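Local coordinates for putative type VI secretion protein (Escherichia coli, PDB 6SKI) that probably hydrolyses membrane phospholipids as a toxic effector that is loaded on the VgrG spike of the type VI secretion system, at residues Met58-Cys63 / Gly498-Asp503; Pro302-Pro307 / Ile459-Ala464; Ala428-Val433 / Ala464-Gln469. All coordinates share one frame; numbering follows the deposited sequence.

Interaction 1 of 3, residues Met58-Cys63 / Gly498-Asp503; sequences MKFNEC and GNLWVD
The ring of F60 lies under L500, whose CD1 methyl sits on one face of the phenyl group, 3.7 Å from the ring centroid and only 16° off the ring normal. This is a CH-pi contact. The methyl is not dead centre: it is shifted toward the substituted side of the ring, where F60 CG is its nearest carbon at 3.6 Å from L500 CD1. The two side chains run at each other from opposite directions. L500 can reach that far because CD1 continues in line from the backbone, anti to CA (chi2 -179°), so a single methyl carries the contact with the ring. V502, two residues along strand 500-502 and facing the same way, adds a looser touch. Its CG2 comes to 4.3 Å from F60 CD1, obliquely to the ring.

F60 is presented by a type I beta turn running from M58 to N61, closed by the bond from N61 N to M58 O at 3.1 Å, just where helix 53-58 gives out. The turn is tied down by its polar neighbours: N61 bonds through its amide to N255 and S254, and the carbonyl of K59 is held by N291. Around the ring, A521 and V523 of strand 521-523 also touch F60, while I509 and I511 of the partner strand 509-511 pack on L500. The ring is therefore one member of an apolar cluster that brings the turn and a small antiparallel sheet together. With no hydrogen bond between 58-63 and 498-503, the pairing depends on shape and dispersion, and burial of F60 and L500 should supply most of its stability.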
# COMPACT_ATOMS: atom_id res chain seq x y z
N MET A 58 -9.06 -6.55 -12.75
CA MET A 58 -9.00 -7.56 -11.70
C MET A 58 -10.21 -7.46 -10.79
O MET A 58 -10.68 -8.47 -10.27
CB MET A 58 -7.72 -7.40 -10.89
CG MET A 58 -6.71 -8.50 -11.07
SD MET A 58 -5.37 -8.38 -9.87
CE MET A 58 -6.04 -9.33 -8.51
N LYS A 59 -10.71 -6.24 -10.59
CA LYS A 59 -11.89 -6.07 -9.75
C LYS A 59 -13.13 -6.73 -10.36
O LYS A 59 -14.11 -6.97 -9.64
CB LYS A 59 -12.13 -4.59 -9.47
CG LYS A 59 -11.51 -4.13 -8.16
CD LYS A 59 -11.75 -2.67 -7.89
CE LYS A 59 -10.94 -1.80 -8.82
NZ LYS A 59 -11.35 -0.37 -8.74
N PHE A 60 -13.12 -7.02 -11.66
CA PHE A 60 -14.25 -7.72 -12.28
C PHE A 60 -14.47 -9.10 -11.67
O PHE A 60 -15.60 -9.58 -11.64
CB PHE A 60 -14.03 -7.89 -13.78
CG PHE A 60 -14.56 -6.77 -14.61
CD1 PHE A 60 -15.73 -6.92 -15.34
CD2 PHE A 60 -13.88 -5.57 -14.70
CE1 PHE A 60 -16.21 -5.90 -16.12
CE2 PHE A 60 -14.36 -4.54 -15.48
CZ PHE A 60 -15.52 -4.71 -16.19
N ASN A 61 -13.40 -9.74 -11.21
CA ASN A 61 -13.52 -11.08 -10.63
C ASN A 61 -14.46 -11.07 -9.44
O ASN A 61 -14.25 -10.33 -8.47
CB ASN A 61 -12.13 -11.57 -10.22
CG ASN A 61 -12.09 -13.06 -9.96
OD1 ASN A 61 -12.16 -13.85 -10.89
ND2 ASN A 61 -11.95 -13.44 -8.70
N GLU A 62 -15.53 -11.87 -9.54
CA GLU A 62 -16.51 -12.07 -8.47
C GLU A 62 -17.41 -10.86 -8.26
O GLU A 62 -18.33 -10.90 -7.44
CB GLU A 62 -15.84 -12.45 -7.15
CG GLU A 62 -14.91 -13.64 -7.24
CD GLU A 62 -15.65 -14.95 -7.37
OE1 GLU A 62 -16.84 -15.00 -7.00
OE2 GLU A 62 -15.05 -15.94 -7.85
N CYS A 63 -17.18 -9.77 -9.00
CA CYS A 63 -17.97 -8.56 -8.85
C CYS A 63 -18.53 -8.04 -10.17
O CYS A 63 -19.07 -6.93 -10.20
CB CYS A 63 -17.15 -7.46 -8.17
SG CYS A 63 -17.16 -7.53 -6.38
N GLY A 498 -14.37 -2.01 -22.02
CA GLY A 498 -14.48 -2.62 -23.32
C GLY A 498 -13.40 -3.62 -23.63
O GLY A 498 -13.28 -4.04 -24.79
N ASN A 499 -12.61 -4.04 -22.65
CA ASN A 499 -11.51 -4.97 -22.85
C ASN A 499 -11.84 -6.37 -22.37
O ASN A 499 -10.96 -7.23 -22.36
CB ASN A 499 -10.26 -4.46 -22.14
CG ASN A 499 -9.70 -3.21 -22.79
OD1 ASN A 499 -9.32 -3.22 -23.95
ND2 ASN A 499 -9.65 -2.13 -22.02
N LEU A 500 -13.09 -6.61 -21.97
CA LEU A 500 -13.49 -7.90 -21.43
C LEU A 500 -14.85 -8.27 -21.98
O LEU A 500 -15.65 -7.41 -22.35
CB LEU A 500 -13.55 -7.89 -19.90
CG LEU A 500 -12.32 -7.51 -19.07
CD1 LEU A 500 -12.66 -7.61 -17.60
CD2 LEU A 500 -11.14 -8.39 -19.40
N TRP A 501 -15.11 -9.57 -22.03
CA TRP A 501 -16.45 -10.10 -22.23
C TRP A 501 -16.70 -11.14 -21.15
O TRP A 501 -15.90 -12.05 -20.98
CB TRP A 501 -16.62 -10.71 -23.62
CG TRP A 501 -17.96 -11.33 -23.83
CD1 TRP A 501 -19.11 -10.69 -24.17
CD2 TRP A 501 -18.30 -12.72 -23.69
NE1 TRP A 501 -20.15 -11.59 -24.25
CE2 TRP A 501 -19.67 -12.84 -23.96
CE3 TRP A 501 -17.57 -13.86 -23.36
CZ2 TRP A 501 -20.33 -14.06 -23.91
CZ3 TRP A 501 -18.22 -15.07 -23.32
CH2 TRP A 501 -19.59 -15.16 -23.59
N VAL A 502 -17.80 -11.00 -20.43
CA VAL A 502 -18.12 -11.90 -19.33
C VAL A 502 -19.26 -12.80 -19.78
O VAL A 502 -20.27 -12.32 -20.31
CB VAL A 502 -18.49 -11.13 -18.05
CG1 VAL A 502 -18.64 -12.09 -16.89
CG2 VAL A 502 -17.43 -10.09 -17.74
N ASP A 503 -19.09 -14.10 -19.58
CA ASP A 503 -20.13 -15.04 -19.97
C ASP A 503 -21.37 -14.81 -19.11
O ASP A 503 -21.29 -14.88 -17.88
CB ASP A 503 -19.63 -16.48 -19.81
CG ASP A 503 -20.57 -17.49 -20.43
OD1 ASP A 503 -21.11 -17.21 -21.52
OD2 ASP A 503 -20.77 -18.57 -19.83

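Interaction 2 of 3, residues Pro302-Pro307 / Ile459-Ala464; sequences PELALP and IAQGKA
Strand 303-306 is the last strand of the mixed central sheet, running parallel to strand 278-284, and helix 452-466 packs over it. The local axes of the strand and of helix segment 459-464 pass 8.3 Å apart with their directions at 149°, closer to antiparallel than to perpendicular. L304 does most of the work. The side chain leaves the strand toward the helix, its chi1 of -179° setting CG opposite the backbone N, and its forked end straddles the junction between Q461 and G462. On one prong, L304 CD1 meets Q461 CB at 3.9 Å; on the other, L304 CD2 lies 3.9 Å from G462 CA and just as near to its N. Since G462 carries no side chain, the leucine methyl rests directly against the helix backbone, and the CA atoms of L304 and G462 come within 6.1 Å.

Q461 crosses L304 at about a right angle and then continues along the strand. Fully stretched beyond CG, it carries its amide to L306, where OE1 is 3.6 Å from L306 CD1. That is a polar atom against a methyl, with no bond implied; the other end of the amide is engaged, because Q461 NE2 donates to the carbonyl of Q472 in the connection that follows the helix. That bond probably settles which end of the amide is nitrogen and which is oxygen.

Beyond the pair, V423 and C420 of helix 416-431 touch L304 and L306, and F280 and I282 of the adjacent strand 278-284 pack beside them. Helices packed over a mostly parallel central sheet are characteristic of the alpha/beta-hydrolase fold, consistent with the Tle1-like catalytic family.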
# COMPACT_ATOMS: atom_id res chain seq x y z
N PRO A 302 -0.40 -6.12 18.05
CA PRO A 302 -1.32 -5.02 18.36
C PRO A 302 -2.03 -4.51 17.11
O PRO A 302 -1.40 -4.18 16.11
CB PRO A 302 -0.40 -3.96 18.96
CG PRO A 302 0.65 -4.78 19.61
CD PRO A 302 0.95 -5.80 18.55
N GLU A 303 -3.36 -4.46 17.19
CA GLU A 303 -4.19 -4.04 16.07
C GLU A 303 -5.25 -3.09 16.59
O GLU A 303 -5.96 -3.41 17.54
CB GLU A 303 -4.86 -5.24 15.39
CG GLU A 303 -5.85 -4.85 14.33
CD GLU A 303 -6.08 -5.95 13.32
OE1 GLU A 303 -5.10 -6.53 12.85
OE2 GLU A 303 -7.26 -6.23 13.00
N LEU A 304 -5.34 -1.91 15.98
CA LEU A 304 -6.33 -0.92 16.34
C LEU A 304 -7.38 -0.82 15.24
O LEU A 304 -7.05 -0.51 14.10
CB LEU A 304 -5.69 0.45 16.57
CG LEU A 304 -6.64 1.56 16.97
CD1 LEU A 304 -7.27 1.27 18.31
CD2 LEU A 304 -5.91 2.88 17.01
N ALA A 305 -8.63 -1.08 15.60
CA ALA A 305 -9.74 -0.86 14.70
C ALA A 305 -10.23 0.57 14.88
O ALA A 305 -10.61 0.96 15.99
CB ALA A 305 -10.87 -1.85 14.96
N LEU A 306 -10.22 1.34 13.80
CA LEU A 306 -10.53 2.76 13.89
C LEU A 306 -11.66 3.09 12.93
O LEU A 306 -11.69 2.58 11.80
CB LEU A 306 -9.29 3.60 13.56
CG LEU A 306 -8.97 4.78 14.48
CD1 LEU A 306 -9.17 4.39 15.92
CD2 LEU A 306 -7.55 5.24 14.25
N PRO A 307 -12.60 3.93 13.35
CA PRO A 307 -13.74 4.26 12.48
C PRO A 307 -13.28 4.92 11.19
O PRO A 307 -12.44 5.82 11.20
CB PRO A 307 -14.57 5.22 13.35
CG PRO A 307 -13.56 5.79 14.29
CD PRO A 307 -12.73 4.61 14.65
N ILE A 459 -5.36 8.34 19.63
CA ILE A 459 -3.98 8.04 20.00
C ILE A 459 -3.95 7.23 21.28
O ILE A 459 -3.26 6.21 21.37
CB ILE A 459 -3.16 9.34 20.11
CG1 ILE A 459 -2.80 9.87 18.72
CG2 ILE A 459 -1.90 9.11 20.93
CD1 ILE A 459 -2.62 11.36 18.66
N ALA A 460 -4.76 7.63 22.26
CA ALA A 460 -4.81 6.87 23.50
C ALA A 460 -5.26 5.45 23.23
O ALA A 460 -4.68 4.49 23.75
CB ALA A 460 -5.74 7.55 24.50
N GLN A 461 -6.25 5.29 22.34
CA GLN A 461 -6.71 3.95 22.00
C GLN A 461 -5.56 3.12 21.45
O GLN A 461 -5.38 1.96 21.83
CB GLN A 461 -7.86 4.02 21.00
CG GLN A 461 -9.15 4.50 21.61
CD GLN A 461 -10.26 4.59 20.59
OE1 GLN A 461 -10.08 4.23 19.44
NE2 GLN A 461 -11.41 5.10 21.02
N GLY A 462 -4.73 3.73 20.60
CA GLY A 462 -3.58 3.00 20.09
C GLY A 462 -2.69 2.54 21.22
O GLY A 462 -2.34 1.35 21.29
N LYS A 463 -2.39 3.43 22.16
CA LYS A 463 -1.57 3.04 23.31
C LYS A 463 -2.20 1.85 24.02
O LYS A 463 -1.51 0.88 24.36
CB LYS A 463 -1.41 4.21 24.27
CG LYS A 463 -0.64 5.37 23.68
CD LYS A 463 -0.57 6.53 24.65
CE LYS A 463 0.13 7.73 24.03
NZ LYS A 463 1.49 7.40 23.52
N ALA A 464 -3.53 1.87 24.17
CA ALA A 464 -4.20 0.79 24.88
C ALA A 464 -3.99 -0.53 24.16
O ALA A 464 -3.73 -1.56 24.80
CB ALA A 464 -5.68 1.10 25.02

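Interaction 3 of 3, residues Ala428-Val433 / Ala464-Gln469; sequences AQEAGV and AVRLGQ
R466 grips E430 side-on with two nitrogens, one to each carboxylate oxygen. R466 NH2 donates to E430 OE1 at 2.5 Å and nearly straight, 167° at the hydrogen, and R466 NE donates to E430 OE2 at 2.7 Å along a somewhat more bent line. Despite the twofold pairing, the two groups are far from coplanar: their planes stand 77° apart. The NH2 bond runs in the guanidinium plane, with OE1 at its edge, the NE bond is slightly tilted from it, and both meet the carboxylate out of its own plane.

The side chains come from opposite directions. E430 is extended beyond CG, whereas in R466 the bend at chi3 (-49°) turns NE toward OE2. R466 CD lies 3.6 Å from E430 OE2. The pair does not stand alone. R466 NH2 also makes a salt bridge with D426, one helical turn before E430, and the guanidinium makes a cation-pi contact with F280; K463 NZ adds a long, weak ion pair to E430 OE1. The positive charge of R466 probably offsets the two nearby acids, E430 and D426, which would otherwise repel each other.

Both segments end their helices in the same manner, in Schellman motifs with G432 and G468 in the positive-phi position. The first is closed by V433 N to A428 O at 3.0 Å. The salt bridge therefore spans two helix C-termini at the surface, between partly exposed and exposed residues. Below it, A428 and A431 touch F240 of strand 237-243, and V465 leans on F280 of strand 278-284, so helices 416-431 and 452-466 lie side by side across the same sheet.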
# COMPACT_ATOMS: atom_id res chain seq x y z
N ALA A 428 4.92 4.18 15.87
CA ALA A 428 6.29 4.08 15.37
C ALA A 428 7.27 4.76 16.31
O ALA A 428 8.36 4.23 16.57
CB ALA A 428 6.38 4.67 13.97
N GLN A 429 6.91 5.93 16.84
CA GLN A 429 7.78 6.62 17.78
C GLN A 429 7.96 5.84 19.06
O GLN A 429 9.03 5.90 19.69
CB GLN A 429 7.23 8.01 18.06
CG GLN A 429 7.54 9.03 16.98
CD GLN A 429 6.61 10.22 17.01
OE1 GLN A 429 5.80 10.37 17.92
NE2 GLN A 429 6.74 11.09 16.01
N GLU A 430 6.94 5.10 19.49
CA GLU A 430 7.13 4.17 20.60
C GLU A 430 8.11 3.07 20.22
O GLU A 430 8.94 2.67 21.04
CB GLU A 430 5.80 3.56 21.02
CG GLU A 430 5.06 4.35 22.08
CD GLU A 430 3.79 3.65 22.53
OE1 GLU A 430 2.86 4.35 22.99
OE2 GLU A 430 3.72 2.41 22.40
N ALA A 431 8.03 2.57 18.99
CA ALA A 431 8.94 1.52 18.55
C ALA A 431 10.38 1.98 18.44
O ALA A 431 11.27 1.14 18.29
CB ALA A 431 8.49 0.95 17.21
N GLY A 432 10.64 3.29 18.49
CA GLY A 432 11.98 3.82 18.36
C GLY A 432 12.22 4.60 17.08
O GLY A 432 13.30 5.18 16.93
N VAL A 433 11.26 4.63 16.16
CA VAL A 433 11.43 5.32 14.90
C VAL A 433 11.42 6.83 15.13
O VAL A 433 10.65 7.34 15.95
CB VAL A 433 10.34 4.90 13.91
CG1 VAL A 433 10.72 5.32 12.51
CG2 VAL A 433 10.12 3.41 13.97
N ALA A 464 -3.53 1.87 24.17
CA ALA A 464 -4.20 0.79 24.88
C ALA A 464 -3.99 -0.53 24.16
O ALA A 464 -3.73 -1.56 24.80
CB ALA A 464 -5.68 1.10 25.02
N VAL A 465 -4.09 -0.54 22.83
CA VAL A 465 -3.89 -1.79 22.12
C VAL A 465 -2.41 -2.16 22.11
O VAL A 465 -2.05 -3.34 22.02
CB VAL A 465 -4.49 -1.73 20.70
CG1 VAL A 465 -5.84 -1.04 20.74
CG2 VAL A 465 -3.56 -1.03 19.74
N ARG A 466 -1.53 -1.16 22.21
CA ARG A 466 -0.10 -1.45 22.23
C ARG A 466 0.34 -1.93 23.61
O ARG A 466 1.24 -2.77 23.73
CB ARG A 466 0.69 -0.23 21.79
CG ARG A 466 0.60 0.01 20.30
CD ARG A 466 1.65 0.98 19.81
NE ARG A 466 1.71 2.18 20.63
CZ ARG A 466 1.06 3.30 20.34
NH1 ARG A 466 0.30 3.36 19.26
NH2 ARG A 466 1.16 4.35 21.14
N LEU A 467 -0.29 -1.42 24.66
CA LEU A 467 -0.05 -1.88 26.02
C LEU A 467 -0.79 -3.17 26.34
O LEU A 467 -0.76 -3.62 27.49
CB LEU A 467 -0.46 -0.80 27.02
CG LEU A 467 0.51 0.36 27.22
CD1 LEU A 467 0.09 1.19 28.43
CD2 LEU A 467 1.93 -0.15 27.39
N GLY A 468 -1.45 -3.77 25.36
CA GLY A 468 -2.18 -5.01 25.56
C GLY A 468 -3.56 -4.85 26.14
O GLY A 468 -4.30 -5.84 26.22
N GLN A 469 -3.95 -3.64 26.53
CA GLN A 469 -5.23 -3.41 27.17
C GLN A 469 -6.33 -3.28 26.12
O GLN A 469 -6.12 -3.56 24.93
CB GLN A 469 -5.16 -2.18 28.07
CG GLN A 469 -3.90 -2.10 28.90
CD GLN A 469 -3.73 -0.75 29.56
OE1 GLN A 469 -3.95 0.29 28.95
NE2 GLN A 469 -3.32 -0.76 30.83

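Interactions 2 and 3 are one neighbourhood: their centres are 9 Å apart, they share A464, and both use helix 452-466. The seam between them is V465, whose CG1 is 3.6 Å from L304 CD1, so the last turns of that helix both rest on the edge strand and are tied to the end of helix 416-431. Interaction 1 lies across the chain's centre, about 37 Å from interaction 2 and 42 Å from interaction 3 between centres, and touches neither. S197, H310 and D245 have the geometry of a Ser-His-Asp triad and are probably catalytic; H310 comes soon after strand 303-306, which makes interaction 2 the nearest in sequence to that putative site.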